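Local coordinates for protein VESB protease (PDB 4LK4) that probably cleaves peptide bonds as a secreted, trypsin-like serine endopeptidase of the S1 family, carrying an Ig-like domain after its protease domain, at residues A86-R91 and I106-Q111; V158-V163 and F185-L190; L248-V253 and F268-L273. The protein carries 1 engineered substitution. All coordinates share one frame; numbering follows the deposited sequence.

Interaction 1 of 3, residues A86-R91 and I106-Q111; sequences AQKIYR and IVELAQ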
loop_
_atom_site.group_PDB
_atom_site.type_symbol
_atom_site.label_atom_id
_atom_site.label_comp_id
_atom_site.label_asym_id
_atom_site.label_seq_id
_atom_site.Cartn_x
_atom_site.Cartn_y
_atom_site.Cartn_z
ATOM N N ALA A 86 -6.035 -1.874 -11.822
ATOM C CA ALA A 86 -5.071 -1.044 -11.152
ATOM C C ALA A 86 -4.380 -0.195 -12.218
ATOM O O ALA A 86 -4.171 -0.661 -13.351
ATOM C CB ALA A 86 -4.075 -1.910 -10.425
ATOM N N GLN A 87 -4.066 1.053 -11.901
ATOM C CA GLN A 87 -3.238 1.816 -12.817
ATOM C C GLN A 87 -1.927 2.263 -12.192
ATOM O O GLN A 87 -0.927 2.336 -12.907
ATOM C CB GLN A 87 -3.995 2.979 -13.470
ATOM C CG GLN A 87 -4.034 4.274 -12.689
ATOM C CD GLN A 87 -4.749 5.387 -13.450
ATOM O OE1 GLN A 87 -5.167 5.203 -14.602
ATOM N NE2 GLN A 87 -4.897 6.551 -12.800
ATOM N N LYS A 88 -1.896 2.542 -10.890
ATOM C CA LYS A 88 -0.623 2.783 -10.206
ATOM C C LYS A 88 -0.537 2.102 -8.846
ATOM O O LYS A 88 -1.531 1.900 -8.157
ATOM C CB LYS A 88 -0.379 4.297 -10.053
ATOM C CG LYS A 88 -0.146 5.056 -11.361
ATOM C CD LYS A 88 1.318 5.009 -11.781
ATOM C CE LYS A 88 1.573 5.281 -13.280
ATOM N NZ LYS A 88 0.660 6.260 -13.926
ATOM N N ILE A 89 0.678 1.776 -8.457
ATOM C CA ILE A 89 0.980 1.252 -7.156
ATOM C C ILE A 89 2.001 2.172 -6.454
ATOM O O ILE A 89 2.993 2.572 -7.048
ATOM C CB ILE A 89 1.466 -0.201 -7.271
ATOM C CG1 ILE A 89 0.264 -1.087 -7.655
ATOM C CG2 ILE A 89 1.999 -0.708 -5.929
ATOM C CD1 ILE A 89 0.580 -2.549 -7.922
ATOM N N TYR A 90 1.709 2.542 -5.207
ATOM C CA TYR A 90 2.661 3.256 -4.369
ATOM C C TYR A 90 3.016 2.353 -3.203
ATOM O O TYR A 90 2.139 1.945 -2.459
ATOM C CB TYR A 90 2.082 4.595 -3.875
ATOM C CG TYR A 90 1.546 5.397 -5.018
ATOM C CD1 TYR A 90 0.246 5.252 -5.449
ATOM C CD2 TYR A 90 2.354 6.248 -5.710
ATOM C CE1 TYR A 90 -0.232 5.955 -6.542
ATOM C CE2 TYR A 90 1.882 6.980 -6.771
ATOM C CZ TYR A 90 0.589 6.821 -7.201
ATOM O OH TYR A 90 0.152 7.553 -8.303
ATOM N N ARG A 91 4.286 2.006 -3.065
ATOM C CA ARG A 91 4.725 1.252 -1.901
ATOM C C ARG A 91 5.523 2.139 -0.989
ATOM O O ARG A 91 6.116 3.108 -1.433
ATOM C CB ARG A 91 5.609 0.104 -2.341
ATOM C CG ARG A 91 4.936 -0.866 -3.295
ATOM C CD ARG A 91 6.011 -1.669 -4.005
ATOM N NE ARG A 91 6.097 -3.006 -3.464
ATOM C CZ ARG A 91 7.186 -3.768 -3.428
ATOM N NH1 ARG A 91 8.367 -3.337 -3.866
ATOM N NH2 ARG A 91 7.075 -4.994 -2.913
ATOM N N ILE A 106 -0.473 1.442 -1.596
ATOM C CA ILE A 106 -1.733 1.963 -2.119
ATOM C C ILE A 106 -1.869 1.506 -3.567
ATOM O O ILE A 106 -0.921 1.601 -4.335
ATOM C CB ILE A 106 -1.759 3.514 -2.121
ATOM C CG1 ILE A 106 -1.761 4.051 -0.692
ATOM C CG2 ILE A 106 -2.952 4.058 -2.901
ATOM C CD1 ILE A 106 -2.926 3.565 0.140
ATOM N N VAL A 107 -3.049 1.013 -3.921
ATOM C CA VAL A 107 -3.353 0.750 -5.309
ATOM C C VAL A 107 -4.271 1.865 -5.778
ATOM O O VAL A 107 -5.340 2.060 -5.220
ATOM C CB VAL A 107 -4.016 -0.622 -5.500
ATOM C CG1 VAL A 107 -4.215 -0.916 -6.981
ATOM C CG2 VAL A 107 -3.164 -1.708 -4.849
ATOM N N GLU A 108 -3.808 2.627 -6.772
ATOM C CA GLU A 108 -4.596 3.633 -7.429
ATOM C C GLU A 108 -5.281 2.926 -8.583
ATOM O O GLU A 108 -4.627 2.230 -9.345
ATOM C CB GLU A 108 -3.654 4.697 -7.935
ATOM C CG GLU A 108 -4.321 5.874 -8.616
ATOM C CD GLU A 108 -3.332 6.793 -9.293
ATOM O OE1 GLU A 108 -2.583 7.484 -8.559
ATOM O OE2 GLU A 108 -3.318 6.821 -10.557
ATOM N N LEU A 109 -6.591 3.083 -8.694
ATOM C CA LEU A 109 -7.408 2.335 -9.639
ATOM C C LEU A 109 -7.657 3.127 -10.899
ATOM O O LEU A 109 -7.671 4.337 -10.853
ATOM C CB LEU A 109 -8.756 2.067 -9.002
ATOM C CG LEU A 109 -8.706 1.234 -7.732
ATOM C CD1 LEU A 109 -10.114 0.803 -7.353
ATOM C CD2 LEU A 109 -7.831 0.006 -7.932
ATOM N N ALA A 110 -7.903 2.457 -12.014
ATOM C CA ALA A 110 -8.168 3.156 -13.293
ATOM C C ALA A 110 -9.483 3.940 -13.317
ATOM O O ALA A 110 -9.729 4.721 -14.223
ATOM C CB ALA A 110 -8.129 2.179 -14.463
ATOM N N GLN A 111 -10.339 3.733 -12.339
ATOM C CA GLN A 111 -11.515 4.580 -12.200
ATOM C C GLN A 111 -11.976 4.539 -10.757
ATOM O O GLN A 111 -11.591 3.654 -10.012
ATOM C CB GLN A 111 -12.624 4.121 -13.156
ATOM C CG GLN A 111 -12.694 2.615 -13.289
ATOM C CD GLN A 111 -13.789 2.115 -14.217
ATOM O OE1 GLN A 111 -14.847 2.735 -14.367
ATOM N NE2 GLN A 111 -13.543 0.953 -14.820
#
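The backbone of Glu108 on strand 105-109 faces Gln87 and Lys88 on strand 82-91, and its side chain reaches Tyr90, in an antiparallel contact between neighbouring strands of the six-stranded barrel in the protease domain. Backbone bonds tie Tyr90 to Ile106, and Lys88 O takes the N-H of Glu108. One step further the pairing slips: Glu108 O accepts from both Gln87 N at 2.9 Å and Lys88 N at 3.2 Å, so two residues of one strand face a single residue of the other.

The carboxylate of Glu108 leaves the sheet on an extended chain, with CG anti to the backbone N (chi1 -178°), and is shared among three groups that restrain its rotation. Gln87 NE2 reaches OE2 on its anti side at 2.8 Å, Tyr90 OH gives its proton to OE1 at 2.7 Å from above the carboxylate plane, and Ser249 of the Ig-like domain also bonds OE2. The aliphatic start of Lys88 runs alongside. On the opposite face of the sheet, Ala86 CB packs on Val107 CG1 at 3.6 Å. The doubled pairing of Gln87 and Lys88 with Glu108 is a classic beta bulge, set here in a trypsin-fold beta-barrel.

Interaction 2 of 3, residues V158-V163 and F185-L190; sequences VDVDLV and FCAARL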
loop_
_atom_site.group_PDB
_atom_site.type_symbol
_atom_site.label_atom_id
_atom_site.label_comp_id
_atom_site.label_asym_id
_atom_site.label_seq_id
_atom_site.Cartn_x
_atom_site.Cartn_y
_atom_site.Cartn_z
ATOM N N VAL A 158 -12.322 -13.956 11.194
ATOM C CA VAL A 158 -11.979 -14.593 12.456
ATOM C C VAL A 158 -11.587 -13.538 13.488
ATOM O O VAL A 158 -11.065 -12.464 13.151
ATOM C CB VAL A 158 -10.837 -15.604 12.268
ATOM C CG1 VAL A 158 -9.563 -14.908 11.823
ATOM C CG2 VAL A 158 -10.604 -16.441 13.528
ATOM N N ASP A 159 -11.838 -13.825 14.747
ATOM C CA ASP A 159 -11.423 -12.916 15.791
ATOM C C ASP A 159 -10.039 -13.272 16.299
ATOM O O ASP A 159 -9.651 -14.431 16.330
ATOM C CB ASP A 159 -12.440 -12.873 16.917
ATOM C CG ASP A 159 -13.647 -11.986 16.576
ATOM O OD1 ASP A 159 -13.554 -11.151 15.635
ATOM O OD2 ASP A 159 -14.681 -12.093 17.273
ATOM N N VAL A 160 -9.301 -12.231 16.659
ATOM C CA VAL A 160 -7.982 -12.348 17.215
ATOM C C VAL A 160 -7.875 -11.312 18.307
ATOM O O VAL A 160 -8.570 -10.308 18.268
ATOM C CB VAL A 160 -6.903 -12.075 16.142
ATOM C CG1 VAL A 160 -6.971 -13.112 15.046
ATOM C CG2 VAL A 160 -7.065 -10.703 15.529
ATOM N N ASP A 161 -6.990 -11.548 19.262
ATOM C CA ASP A 161 -6.728 -10.590 20.365
ATOM C C ASP A 161 -5.426 -9.807 20.187
ATOM O O ASP A 161 -4.389 -10.383 19.845
ATOM C CB ASP A 161 -6.633 -11.336 21.693
ATOM C CG ASP A 161 -7.981 -11.772 22.225
ATOM O OD1 ASP A 161 -9.026 -11.460 21.601
ATOM O OD2 ASP A 161 -7.996 -12.433 23.292
ATOM N N LEU A 162 -5.459 -8.510 20.475
ATOM C CA LEU A 162 -4.237 -7.692 20.476
ATOM C C LEU A 162 -3.256 -8.222 21.521
ATOM O O LEU A 162 -3.661 -8.538 22.610
ATOM C CB LEU A 162 -4.573 -6.231 20.751
ATOM C CG LEU A 162 -3.483 -5.165 20.564
ATOM C CD1 LEU A 162 -2.800 -5.197 19.196
ATOM C CD2 LEU A 162 -4.092 -3.792 20.832
ATOM N N VAL A 163 -1.987 -8.342 21.141
ATOM C CA VAL A 163 -0.882 -8.801 21.981
ATOM C C VAL A 163 -0.037 -7.609 22.482
ATOM O O VAL A 163 0.032 -6.589 21.809
ATOM C CB VAL A 163 0.034 -9.715 21.132
ATOM C CG1 VAL A 163 1.270 -10.187 21.897
ATOM C CG2 VAL A 163 -0.748 -10.905 20.596
ATOM N N PHE A 185 2.237 -4.466 14.563
ATOM C CA PHE A 185 1.841 -5.078 15.844
ATOM C C PHE A 185 1.381 -6.515 15.629
ATOM O O PHE A 185 1.224 -6.965 14.491
ATOM C CB PHE A 185 0.708 -4.270 16.501
ATOM C CG PHE A 185 -0.592 -4.301 15.745
ATOM C CD1 PHE A 185 -1.506 -5.310 15.949
ATOM C CD2 PHE A 185 -0.904 -3.308 14.834
ATOM C CE1 PHE A 185 -2.716 -5.313 15.273
ATOM C CE2 PHE A 185 -2.081 -3.334 14.125
ATOM C CZ PHE A 185 -2.993 -4.334 14.354
ATOM N N CYS A 186 1.120 -7.198 16.733
ATOM C CA CYS A 186 0.767 -8.595 16.751
ATOM C C CYS A 186 -0.625 -8.802 17.299
ATOM O O CYS A 186 -1.090 -8.061 18.159
ATOM C CB CYS A 186 1.699 -9.357 17.693
ATOM S SG CYS A 186 3.359 -9.615 17.069
ATOM N N ALA A 187 -1.252 -9.874 16.850
ATOM C CA ALA A 187 -2.511 -10.289 17.404
ATOM C C ALA A 187 -2.583 -11.785 17.311
ATOM O O ALA A 187 -2.037 -12.397 16.392
ATOM C CB ALA A 187 -3.640 -9.666 16.630
ATOM N N ALA A 188 -3.285 -12.374 18.258
ATOM C CA ALA A 188 -3.277 -13.809 18.417
ATOM C C ALA A 188 -4.615 -14.418 18.145
ATOM O O ALA A 188 -5.657 -13.926 18.590
ATOM C CB ALA A 188 -2.833 -14.168 19.827
ATOM N N ARG A 189 -4.565 -15.526 17.433
ATOM C CA ARG A 189 -5.730 -16.368 17.269
ATOM C C ARG A 189 -6.001 -17.198 18.479
ATOM O O ARG A 189 -5.109 -17.444 19.279
ATOM C CB ARG A 189 -5.583 -17.209 16.037
ATOM C CG ARG A 189 -5.914 -16.272 14.905
ATOM C CD ARG A 189 -5.650 -16.845 13.571
ATOM N NE ARG A 189 -6.532 -17.968 13.309
ATOM C CZ ARG A 189 -6.854 -18.332 12.090
ATOM N NH1 ARG A 189 -6.359 -17.604 11.068
ATOM N NH2 ARG A 189 -7.641 -19.395 11.900
ATOM N N LEU A 190 -7.249 -17.598 18.639
ATOM C CA LEU A 190 -7.643 -18.248 19.861
ATOM C C LEU A 190 -7.544 -19.766 19.765
ATOM O O LEU A 190 -7.898 -20.417 20.706
ATOM C CB LEU A 190 -9.039 -17.792 20.270
ATOM C CG LEU A 190 -9.281 -16.279 20.107
ATOM C CD1 LEU A 190 -10.720 -15.917 20.468
ATOM C CD2 LEU A 190 -8.305 -15.463 20.923
HETATM O O HOH W 1 -8.852 -16.938 16.636
HETATM O O HOH W 2 1.691 -6.306 19.469
#
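Asp161 and Ala188 form the hydrogen-bonded centre of an antiparallel strand pair in the second beta-barrel of the trypsin-like fold. Their backbones are joined by two bonds of equal length, Asp161 N to Ala188 O and Ala188 N to Asp161 O, each 2.8 Å. Val163 N adds a third, to Cys186 O, from above the carbonyl plane.

The tightly packed part includes the apolar face carrying Val160, Leu162 and Ala187. Val160 spreads its two methyls over different partners: CG2 rests on Ala187 CB at 3.7 Å, and CG1 presses against Arg189 CG. Leu135 and Val137 of strand 134-139 cover Val160 from beyond the pair. Leu162 approaches Phe185 at about a right angle, and Leu162 CD1 lies 3.5 Å from Phe185 CD1. The Phe185 ring is brought there by a chi1 of 66°, which places CG between the backbone N and the carbonyl carbon. Val163 is equally close: its CB lies 3.8 Å from Cys186 CB, and its CG2 reaches Ala187 CA and Ala188 CB. The Cys186 sulfur is tied by a disulfide to Cys168 of helix 165-172.

Elsewhere the contact is looser. Val158 CG1 sits over one face of the Arg189 guanidinium, 4.3 Å from Arg189 NH1. Leu190 CD2 merely crosses the Asp161 carboxylate, whose charge is met by Arg10 in a salt bridge. The N-to-C directions of the two short strand segments are 129° apart, and water fills in where direct bonding stops at both ends. One molecule links Val163 O to Cys186 N; the other donates to Asp159 O and accepts from Leu190 N, each at 2.6 Å.

Interaction 3 of 3, residues L248-V253 and F268-L273; sequences LSYDQV and FTYTNL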
loop_
_atom_site.group_PDB
_atom_site.type_symbol
_atom_site.label_atom_id
_atom_site.label_comp_id
_atom_site.label_asym_id
_atom_site.label_seq_id
_atom_site.Cartn_x
_atom_site.Cartn_y
_atom_site.Cartn_z
ATOM N N LEU A 248 -2.758 13.031 -6.841
ATOM C CA LEU A 248 -1.576 13.300 -7.639
ATOM C C LEU A 248 -1.065 11.925 -8.036
ATOM O O LEU A 248 -0.525 11.196 -7.209
ATOM C CB LEU A 248 -0.528 14.055 -6.812
ATOM C CG LEU A 248 0.840 14.297 -7.457
ATOM C CD1 LEU A 248 0.652 14.960 -8.814
ATOM C CD2 LEU A 248 1.764 15.130 -6.568
ATOM N N SER A 249 -1.269 11.571 -9.296
ATOM C CA SER A 249 -0.863 10.274 -9.807
ATOM C C SER A 249 0.486 10.334 -10.513
ATOM O O SER A 249 0.694 11.118 -11.452
ATOM C CB SER A 249 -1.895 9.740 -10.782
ATOM O OG SER A 249 -1.461 8.515 -11.327
ATOM N N TYR A 250 1.387 9.459 -10.104
ATOM C CA TYR A 250 2.699 9.429 -10.697
ATOM C C TYR A 250 3.443 8.087 -10.612
ATOM O O TYR A 250 3.110 7.207 -9.814
ATOM C CB TYR A 250 3.527 10.505 -10.033
ATOM C CG TYR A 250 3.776 10.288 -8.567
ATOM C CD1 TYR A 250 2.801 10.603 -7.614
ATOM C CD2 TYR A 250 4.982 9.774 -8.123
ATOM C CE1 TYR A 250 3.030 10.411 -6.252
ATOM C CE2 TYR A 250 5.222 9.566 -6.768
ATOM C CZ TYR A 250 4.244 9.892 -5.828
ATOM O OH TYR A 250 4.509 9.728 -4.478
ATOM N N ASP A 251 4.475 7.974 -11.444
ATOM C CA ASP A 251 5.426 6.862 -11.393
ATOM C C ASP A 251 6.302 7.022 -10.155
ATOM O O ASP A 251 7.083 7.999 -10.035
ATOM C CB ASP A 251 6.314 6.845 -12.654
ATOM C CG ASP A 251 5.507 6.820 -13.946
ATOM O OD1 ASP A 251 4.714 5.878 -14.107
ATOM O OD2 ASP A 251 5.660 7.720 -14.802
ATOM N N GLN A 252 6.191 6.072 -9.238
ATOM C CA GLN A 252 6.929 6.149 -7.993
ATOM C C GLN A 252 8.348 5.611 -8.136
ATOM O O GLN A 252 9.301 6.311 -7.851
ATOM C CB GLN A 252 6.216 5.367 -6.909
ATOM C CG GLN A 252 6.673 5.725 -5.501
ATOM C CD GLN A 252 6.231 4.684 -4.472
ATOM O OE1 GLN A 252 5.988 3.529 -4.798
ATOM N NE2 GLN A 252 6.161 5.098 -3.220
ATOM N N VAL A 253 8.484 4.370 -8.584
ATOM C CA VAL A 253 9.766 3.678 -8.518
ATOM C C VAL A 253 10.058 3.160 -9.890
ATOM O O VAL A 253 9.295 2.389 -10.442
ATOM C CB VAL A 253 9.750 2.465 -7.544
ATOM C CG1 VAL A 253 11.081 1.733 -7.562
ATOM C CG2 VAL A 253 9.471 2.908 -6.131
ATOM N N PHE A 268 9.694 9.981 -15.808
ATOM C CA PHE A 268 8.695 9.831 -14.740
ATOM C C PHE A 268 7.541 10.794 -14.995
ATOM O O PHE A 268 7.777 11.967 -15.246
ATOM C CB PHE A 268 9.289 10.182 -13.384
ATOM C CG PHE A 268 10.247 9.177 -12.855
ATOM C CD1 PHE A 268 11.529 9.147 -13.293
ATOM C CD2 PHE A 268 9.859 8.274 -11.895
ATOM C CE1 PHE A 268 12.431 8.236 -12.791
ATOM C CE2 PHE A 268 10.753 7.353 -11.389
ATOM C CZ PHE A 268 12.051 7.352 -11.831
ATOM N N THR A 269 6.300 10.325 -14.907
ATOM C CA THR A 269 5.162 11.190 -15.202
ATOM C C THR A 269 4.303 11.463 -13.981
ATOM O O THR A 269 4.049 10.571 -13.163
ATOM C CB THR A 269 4.327 10.629 -16.350
ATOM O OG1 THR A 269 5.173 10.512 -17.496
ATOM C CG2 THR A 269 3.160 11.542 -16.690
ATOM N N TYR A 270 3.885 12.725 -13.883
ATOM C CA TYR A 270 3.147 13.307 -12.757
ATOM C C TYR A 270 1.865 13.908 -13.327
ATOM O O TYR A 270 1.915 14.697 -14.277
ATOM C CB TYR A 270 4.012 14.374 -12.058
ATOM C CG TYR A 270 5.305 13.766 -11.573
ATOM C CD1 TYR A 270 6.420 13.692 -12.411
ATOM C CD2 TYR A 270 5.390 13.188 -10.315
ATOM C CE1 TYR A 270 7.590 13.074 -11.996
ATOM C CE2 TYR A 270 6.557 12.579 -9.889
ATOM C CZ TYR A 270 7.651 12.513 -10.738
ATOM O OH TYR A 270 8.804 11.878 -10.328
ATOM N N THR A 271 0.725 13.518 -12.767
ATOM C CA THR A 271 -0.580 13.886 -13.298
ATOM C C THR A 271 -1.524 14.357 -12.192
ATOM O O THR A 271 -1.686 13.678 -11.170
ATOM C CB THR A 271 -1.220 12.672 -13.968
ATOM O OG1 THR A 271 -0.269 12.069 -14.845
ATOM C CG2 THR A 271 -2.452 13.075 -14.746
ATOM N N ASN A 272 -2.160 15.502 -12.403
ATOM C CA ASN A 272 -3.106 16.045 -11.443
ATOM C C ASN A 272 -4.506 15.505 -11.693
ATOM O O ASN A 272 -5.142 15.885 -12.681
ATOM C CB ASN A 272 -3.143 17.555 -11.548
ATOM C CG ASN A 272 -4.138 18.191 -10.605
ATOM O OD1 ASN A 272 -4.376 17.692 -9.507
ATOM N ND2 ASN A 272 -4.703 19.327 -11.019
ATOM N N LEU A 273 -4.983 14.643 -10.793
ATOM C CA LEU A 273 -6.343 14.159 -10.855
ATOM C C LEU A 273 -7.312 15.009 -10.024
ATOM O O LEU A 273 -8.503 14.699 -9.994
ATOM C CB LEU A 273 -6.410 12.701 -10.387
ATOM C CG LEU A 273 -5.533 11.708 -11.155
ATOM C CD1 LEU A 273 -5.651 10.312 -10.586
ATOM C CD2 LEU A 273 -5.891 11.701 -12.626
#
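Ser249 and Thr271 exchange backbone hydrogen bonds between the two strands of a beta hairpin in the Ig-like domain: Ser249 N to Thr271 O at 2.9 Å, and Thr271 N to Ser249 O at 2.7 Å. Two residues on, Asp251 N donates to Thr269 O, while the intervening Tyr250 N is bonded to Tyr90 OH. At Asp251 the regular pairing gives way to a side-chain acceptor, since Thr269 N finds Asp251 OD2 at 2.7 Å, on the anti side of the carboxylate. A chi1 of -55° sets the Asp251 carboxylate beside its own backbone N, turned to the other strand. Asp251 O lies at the edge of the Phe268 ring, near its plane, and is hydrogen-bonded to Ser344.

The hydroxyls look elsewhere: Thr269 and Thr271 to Ser312 and Ser310 of strand 310-319, Tyr270 to Ser344, Tyr250 to Thr343 N, and Ser249 to Glu108. On the face opposite Ser249, the rings of Tyr250 and Tyr270 are near parallel, planes 18° apart, but slid until they barely overlap; the closest approach is Tyr250 CB to Tyr270 CD2 at 3.3 Å. Such bonding, flanked by strands 338-349 and 310-319, is characteristic of an antiparallel hairpin in an Ig-like beta-sandwich.

Overall arrangement
All three contacts are largely buried antiparallel strand pairs, yet each belongs to a different sheet. Interactions 1 and 2 lie in the protease domain, one in each barrel, with centres about 29 Å apart and no touch. Interaction 2 relies most on apolar packing and is finished by water at its ends. Interactions 1 and 3 are more polar and meet across the domain boundary, their centres about 11 Å apart: the domains join where Glu108 faces Ser249, and Gln252 NE2 probably donates to Arg91 O. Glu108 and Tyr90 bond within their own strand pair and also reach the other domain, whereas interaction 2 lies about 37 Å from interaction 3, centre to centre.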